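Local atomic coordinates of TIR protein (Paracoccus denitrificans PD1222, PDB entry 3H16), a protein that is a bacterial member of the TIR family, with the TIR-domain fold of a parallel beta sheet flanked by helices. Residues E49-Y52 and D53-L57; T83-K87 and K88-Q92. All coordinates share one frame; numbering follows the deposited sequence.

Contact 1: E49-Y52 and D53-L57; sequences EVWY and DDFSL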
loop_
_atom_site.group_PDB
_atom_site.type_symbol
_atom_site.label_atom_id
_atom_site.label_comp_id
_atom_site.label_asym_id
_atom_site.label_seq_id
_atom_site.Cartn_x
_atom_site.Cartn_y
_atom_site.Cartn_z
ATOM N N GLU B 49 19.377 7.366 0.724
ATOM C CA GLU B 49 20.646 7.194 0.029
ATOM C C GLU B 49 20.197 6.635 -1.323
ATOM O O GLU B 49 19.686 5.514 -1.401
ATOM C CB GLU B 49 21.513 6.193 0.788
ATOM C CG GLU B 49 22.986 6.271 0.477
ATOM C CD GLU B 49 23.287 5.900 -0.949
ATOM O OE1 GLU B 49 22.767 4.860 -1.406
ATOM O OE2 GLU B 49 24.042 6.642 -1.609
ATOM N N VAL B 50 20.387 7.422 -2.380
ATOM C CA VAL B 50 19.929 7.045 -3.711
ATOM C C VAL B 50 20.969 6.978 -4.827
ATOM O O VAL B 50 21.805 7.875 -4.958
ATOM C CB VAL B 50 18.842 8.046 -4.190
ATOM C CG1 VAL B 50 18.146 7.526 -5.439
ATOM C CG2 VAL B 50 17.852 8.311 -3.082
ATOM N N TRP B 51 20.905 5.916 -5.630
ATOM C CA TRP B 51 21.770 5.787 -6.796
ATOM C C TRP B 51 20.889 5.398 -7.979
ATOM O O TRP B 51 19.872 4.723 -7.813
ATOM C CB TRP B 51 22.932 4.793 -6.577
ATOM C CG TRP B 51 22.626 3.342 -6.392
ATOM C CD1 TRP B 51 21.540 2.805 -5.782
ATOM C CD2 TRP B 51 23.496 2.240 -6.703
ATOM N NE1 TRP B 51 21.675 1.439 -5.686
ATOM C CE2 TRP B 51 22.866 1.066 -6.245
ATOM C CE3 TRP B 51 24.749 2.133 -7.324
ATOM C CZ2 TRP B 51 23.442 -0.205 -6.387
ATOM C CZ3 TRP B 51 25.322 0.869 -7.467
ATOM C CH2 TRP B 51 24.663 -0.283 -6.999
ATOM N N TYR B 52 21.263 5.864 -9.166
ATOM C CA TYR B 52 20.485 5.601 -10.372
ATOM C C TYR B 52 21.257 5.888 -11.663
ATOM O O TYR B 52 20.783 5.571 -12.751
ATOM C CB TYR B 52 19.233 6.474 -10.376
ATOM C CG TYR B 52 19.558 7.949 -10.389
ATOM C CD1 TYR B 52 19.934 8.603 -9.217
ATOM C CD2 TYR B 52 19.537 8.681 -11.578
ATOM C CE1 TYR B 52 20.282 9.950 -9.220
ATOM C CE2 TYR B 52 19.884 10.035 -11.596
ATOM C CZ TYR B 52 20.255 10.662 -10.410
ATOM O OH TYR B 52 20.601 11.997 -10.400
ATOM N N ASP B 53 22.431 6.494 -11.552
ATOM C CA ASP B 53 23.200 6.820 -12.737
ATOM C C ASP B 53 23.491 5.617 -13.637
ATOM O O ASP B 53 23.425 5.727 -14.862
ATOM C CB ASP B 53 24.502 7.500 -12.344
ATOM C CG ASP B 53 25.232 8.059 -13.535
ATOM O OD1 ASP B 53 24.647 8.916 -14.231
ATOM O OD2 ASP B 53 26.385 7.637 -13.781
ATOM N N ASP B 54 23.812 4.471 -13.038
ATOM C CA ASP B 54 24.100 3.266 -13.809
ATOM C C ASP B 54 22.855 2.412 -13.933
ATOM O O ASP B 54 22.931 1.179 -13.946
ATOM C CB ASP B 54 25.207 2.437 -13.146
ATOM C CG ASP B 54 26.610 2.938 -13.484
ATOM O OD1 ASP B 54 27.576 2.238 -13.123
ATOM O OD2 ASP B 54 26.754 4.018 -14.103
ATOM N N PHE B 55 21.706 3.069 -14.020
ATOM C CA PHE B 55 20.446 2.360 -14.128
ATOM C C PHE B 55 19.545 2.899 -15.228
ATOM O O PHE B 55 18.347 2.591 -15.262
ATOM C CB PHE B 55 19.726 2.388 -12.784
ATOM C CG PHE B 55 20.410 1.576 -11.723
ATOM C CD1 PHE B 55 20.277 0.190 -11.696
ATOM C CD2 PHE B 55 21.210 2.191 -10.761
ATOM C CE1 PHE B 55 20.930 -0.573 -10.730
ATOM C CE2 PHE B 55 21.874 1.432 -9.785
ATOM C CZ PHE B 55 21.731 0.052 -9.773
ATOM N N SER B 56 20.118 3.700 -16.125
ATOM C CA SER B 56 19.366 4.235 -17.258
ATOM C C SER B 56 19.242 3.075 -18.235
ATOM O O SER B 56 20.186 2.310 -18.416
ATOM C CB SER B 56 20.123 5.372 -17.924
ATOM O OG SER B 56 20.493 6.341 -16.969
ATOM N N LEU B 57 18.085 2.938 -18.865
ATOM C CA LEU B 57 17.895 1.843 -19.795
ATOM C C LEU B 57 17.726 2.277 -21.254
ATOM O O LEU B 57 17.212 3.365 -21.550
ATOM C CB LEU B 57 16.704 1.008 -19.331
ATOM C CG LEU B 57 16.913 0.432 -17.918
ATOM C CD1 LEU B 57 15.607 -0.120 -17.377
ATOM C CD2 LEU B 57 17.984 -0.651 -17.953
#

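Contact 2: T83-K87 and K88-Q92; sequences THFFK and KEWPQ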
loop_
_atom_site.group_PDB
_atom_site.type_symbol
_atom_site.label_atom_id
_atom_site.label_comp_id
_atom_site.label_asym_id
_atom_site.label_seq_id
_atom_site.Cartn_x
_atom_site.Cartn_y
_atom_site.Cartn_z
ATOM N N THR B 83 5.794 6.280 -20.757
ATOM C CA THR B 83 5.731 5.922 -22.163
ATOM C C THR B 83 7.118 5.531 -22.659
ATOM O O THR B 83 7.255 4.561 -23.401
ATOM C CB THR B 83 5.228 7.093 -23.009
ATOM O OG1 THR B 83 3.906 7.437 -22.591
ATOM C CG2 THR B 83 5.207 6.723 -24.486
ATOM N N HIS B 84 8.130 6.302 -22.254
ATOM C CA HIS B 84 9.528 6.059 -22.636
ATOM C C HIS B 84 10.016 4.694 -22.204
ATOM O O HIS B 84 10.755 4.032 -22.930
ATOM C CB HIS B 84 10.458 7.104 -22.013
ATOM C CG HIS B 84 10.292 8.474 -22.579
ATOM N ND1 HIS B 84 10.508 8.758 -23.910
ATOM C CD2 HIS B 84 9.934 9.641 -21.996
ATOM C CE1 HIS B 84 10.292 10.042 -24.124
ATOM N NE2 HIS B 84 9.942 10.600 -22.979
ATOM N N PHE B 85 9.626 4.283 -21.005
ATOM C CA PHE B 85 10.048 2.983 -20.517
ATOM C C PHE B 85 9.244 1.910 -21.244
ATOM O O PHE B 85 9.711 0.779 -21.415
ATOM C CB PHE B 85 9.848 2.905 -19.005
ATOM C CG PHE B 85 10.112 1.549 -18.424
ATOM C CD1 PHE B 85 9.107 0.589 -18.380
ATOM C CD2 PHE B 85 11.355 1.239 -17.885
ATOM C CE1 PHE B 85 9.332 -0.653 -17.807
ATOM C CE2 PHE B 85 11.595 -0.005 -17.307
ATOM C CZ PHE B 85 10.578 -0.955 -17.266
ATOM N N PHE B 86 8.040 2.266 -21.688
ATOM C CA PHE B 86 7.204 1.307 -22.406
ATOM C C PHE B 86 7.674 1.100 -23.843
ATOM O O PHE B 86 7.667 -0.024 -24.348
ATOM C CB PHE B 86 5.736 1.748 -22.429
ATOM C CG PHE B 86 5.081 1.773 -21.078
ATOM C CD1 PHE B 86 5.571 1.000 -20.033
ATOM C CD2 PHE B 86 3.933 2.531 -20.869
ATOM C CE1 PHE B 86 4.924 0.980 -18.790
ATOM C CE2 PHE B 86 3.279 2.517 -19.639
ATOM C CZ PHE B 86 3.779 1.734 -18.595
ATOM N N LYS B 87 8.087 2.179 -24.496
ATOM C CA LYS B 87 8.536 2.094 -25.870
ATOM C C LYS B 87 9.868 1.394 -26.050
ATOM O O LYS B 87 10.432 1.418 -27.137
ATOM C CB LYS B 87 8.591 3.487 -26.495
ATOM C CG LYS B 87 7.214 4.120 -26.656
ATOM C CD LYS B 87 7.240 5.316 -27.591
ATOM C CE LYS B 87 5.842 5.880 -27.798
ATOM N NZ LYS B 87 5.859 7.050 -28.716
ATOM N N LYS B 88 10.371 0.764 -24.993
ATOM C CA LYS B 88 11.641 0.050 -25.094
ATOM C C LYS B 88 11.424 -1.384 -25.592
ATOM O O LYS B 88 12.375 -2.068 -25.965
ATOM C CB LYS B 88 12.360 0.018 -23.737
ATOM C CG LYS B 88 12.909 1.359 -23.258
ATOM C CD LYS B 88 14.104 1.800 -24.080
ATOM C CE LYS B 88 14.567 3.177 -23.679
ATOM N NZ LYS B 88 13.435 4.114 -23.772
ATOM N N GLU B 89 10.170 -1.833 -25.589
ATOM C CA GLU B 89 9.824 -3.179 -26.046
ATOM C C GLU B 89 10.514 -4.296 -25.261
ATOM O O GLU B 89 11.279 -5.074 -25.826
ATOM C CB GLU B 89 10.168 -3.346 -27.531
ATOM C CG GLU B 89 9.379 -2.470 -28.482
ATOM C CD GLU B 89 9.560 -2.894 -29.930
ATOM O OE1 GLU B 89 10.711 -2.890 -30.417
ATOM O OE2 GLU B 89 8.551 -3.239 -30.580
ATOM N N TRP B 90 10.251 -4.382 -23.967
ATOM C CA TRP B 90 10.873 -5.429 -23.176
ATOM C C TRP B 90 10.072 -6.703 -23.368
ATOM O O TRP B 90 8.843 -6.663 -23.379
ATOM C CB TRP B 90 10.852 -5.083 -21.687
ATOM C CG TRP B 90 11.310 -3.711 -21.338
ATOM C CD1 TRP B 90 10.524 -2.646 -21.005
ATOM C CD2 TRP B 90 12.658 -3.257 -21.255
ATOM N NE1 TRP B 90 11.301 -1.557 -20.714
ATOM C CE2 TRP B 90 12.618 -1.901 -20.861
ATOM C CE3 TRP B 90 13.901 -3.863 -21.473
ATOM C CZ2 TRP B 90 13.772 -1.138 -20.681
ATOM C CZ3 TRP B 90 15.050 -3.105 -21.292
ATOM C CH2 TRP B 90 14.976 -1.752 -20.899
ATOM N N PRO B 91 10.751 -7.850 -23.531
ATOM C CA PRO B 91 10.050 -9.128 -23.712
ATOM C C PRO B 91 9.399 -9.473 -22.374
ATOM O O PRO B 91 9.819 -8.956 -21.334
ATOM C CB PRO B 91 11.176 -10.100 -24.055
ATOM C CG PRO B 91 12.245 -9.214 -24.646
ATOM C CD PRO B 91 12.198 -8.010 -23.749
ATOM N N GLN B 92 8.388 -10.337 -22.378
ATOM C CA GLN B 92 7.730 -10.702 -21.121
ATOM C C GLN B 92 8.735 -11.238 -20.094
ATOM O O GLN B 92 8.690 -10.883 -18.916
ATOM C CB GLN B 92 6.649 -11.761 -21.369
ATOM C CG GLN B 92 6.025 -12.324 -20.096
ATOM C CD GLN B 92 5.128 -11.328 -19.390
ATOM O OE1 GLN B 92 4.102 -10.914 -19.931
ATOM N NE2 GLN B 92 5.508 -10.938 -18.176
#

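Contact 1: E49-Y52 and D53-L57
Phe55 turns its ring edge onto the indole face of Trp51, four residues earlier in the chain, in an edge-to-face (T-shaped) pair. The phenyl and the six-membered ring of the indole have their centroids 4.9 Å apart and their planes at 79°. The leading atom is Phe55 CE2, which stands over the middle of the indole and comes closest to Trp51 CD2, at 3.6 Å. Beside it Phe55 CZ reaches toward the benzo half, 3.8 Å from Trp51 CZ2. The Trp51 side chain leaves the strand with CG between the backbone N and the carbonyl carbon (chi1 66°), which lays the indole next to the turn that follows.

A second apolar touch runs from the same phenyl edge to the main chain: Phe55 CD2 lies 3.5 Å from Tyr52 CA. Phe55 is thus in contact with two successive residues of the preceding segment, while the Tyr52 phenol leads off to helix 32-45, where it packs on Glu37, Ala40 and Arg44.

The polar part is a single backbone bond, Phe55 N to Tyr52 O at 3.0 Å. It is bent, with an N-H...O angle of 134°, and the donor stands well above the carbonyl plane. This bond closes the turn through Asp53 and Asp54, in which Phe55 comes back toward Trp51. Around the pair, Trp51 NE1 is hydrogen-bonded to Ser74 OG and the indole stacks with His21, while Phe55 meets Phe24 and has a cation-pi contact with Lys69. Asp53 OD1 forms a salt bridge with Lys32.

The turn interrupts strand 50-57, the second strand of a beta-alpha-beta unit and an outermost strand of the parallel TIR-domain sheet.

Contact 2: T83-K87 and K88-Q92
The short helix 83-86 ends here in a type I beta turn, Phe86 to Glu89, and the side chains of the following loop fold back onto two carbonyls of its last turn. Trp90 NE1 donates to Phe85 O at 2.9 Å; the donor lies in the carbonyl plane, but the bond is bent (N-H...O 132°) and the oxygen is tilted out of the indole plane. The same nitrogen sits over the centre of one face of the Phe85 ring, 3.6 Å from Phe85 CZ, so carbonyl and phenyl of one residue both meet the pyrrole end of the indole. The two rings are oblique, with planes at 42°. Phe85 can offer that face because its CG is anti to the backbone N (chi1 174°), beside its own carbonyl carbon.

Lys88 grips the preceding carbonyl: its chain bends at chi2 and again at chi4, curling NZ back to His84 O at 2.8 Å, with the donor above the carbonyl plane. The ammonium also makes a salt bridge with Glu30, which probably helps to keep the curled chain in place. Lys88 CB, meanwhile, packs 3.6 Å from Phe85 O. The turn itself carries a weak bond, Glu89 N to Phe86 O at 3.3 Å. Two side-chain donors thus take up consecutive carbonyls of helix 83-86 as the chain leaves it through a type I turn, at the start of the loop to helix 92-95 in this TIR domain.

In the fold
From the N terminus the chain runs through strand 21-28 and helix 32-45 to contact 1, which closes a short turn within strand 50-57. It continues through helix 63-73 and the central strand 74-81 to contact 2, at the exit of helix 83-86. The two local contacts lie in series, neither nesting nor crossing, with centres about 18 Å apart. Leu57 joins them at the end of the first: Leu57 CB lies 3.6 Å from Trp90 CH2, and Leu57 O 3.4 Å from Lys88 CE. Leu63 of helix 63-73 touches Leu57, Phe85 and Trp90, tying an outermost strand to the loop after helix 83-86.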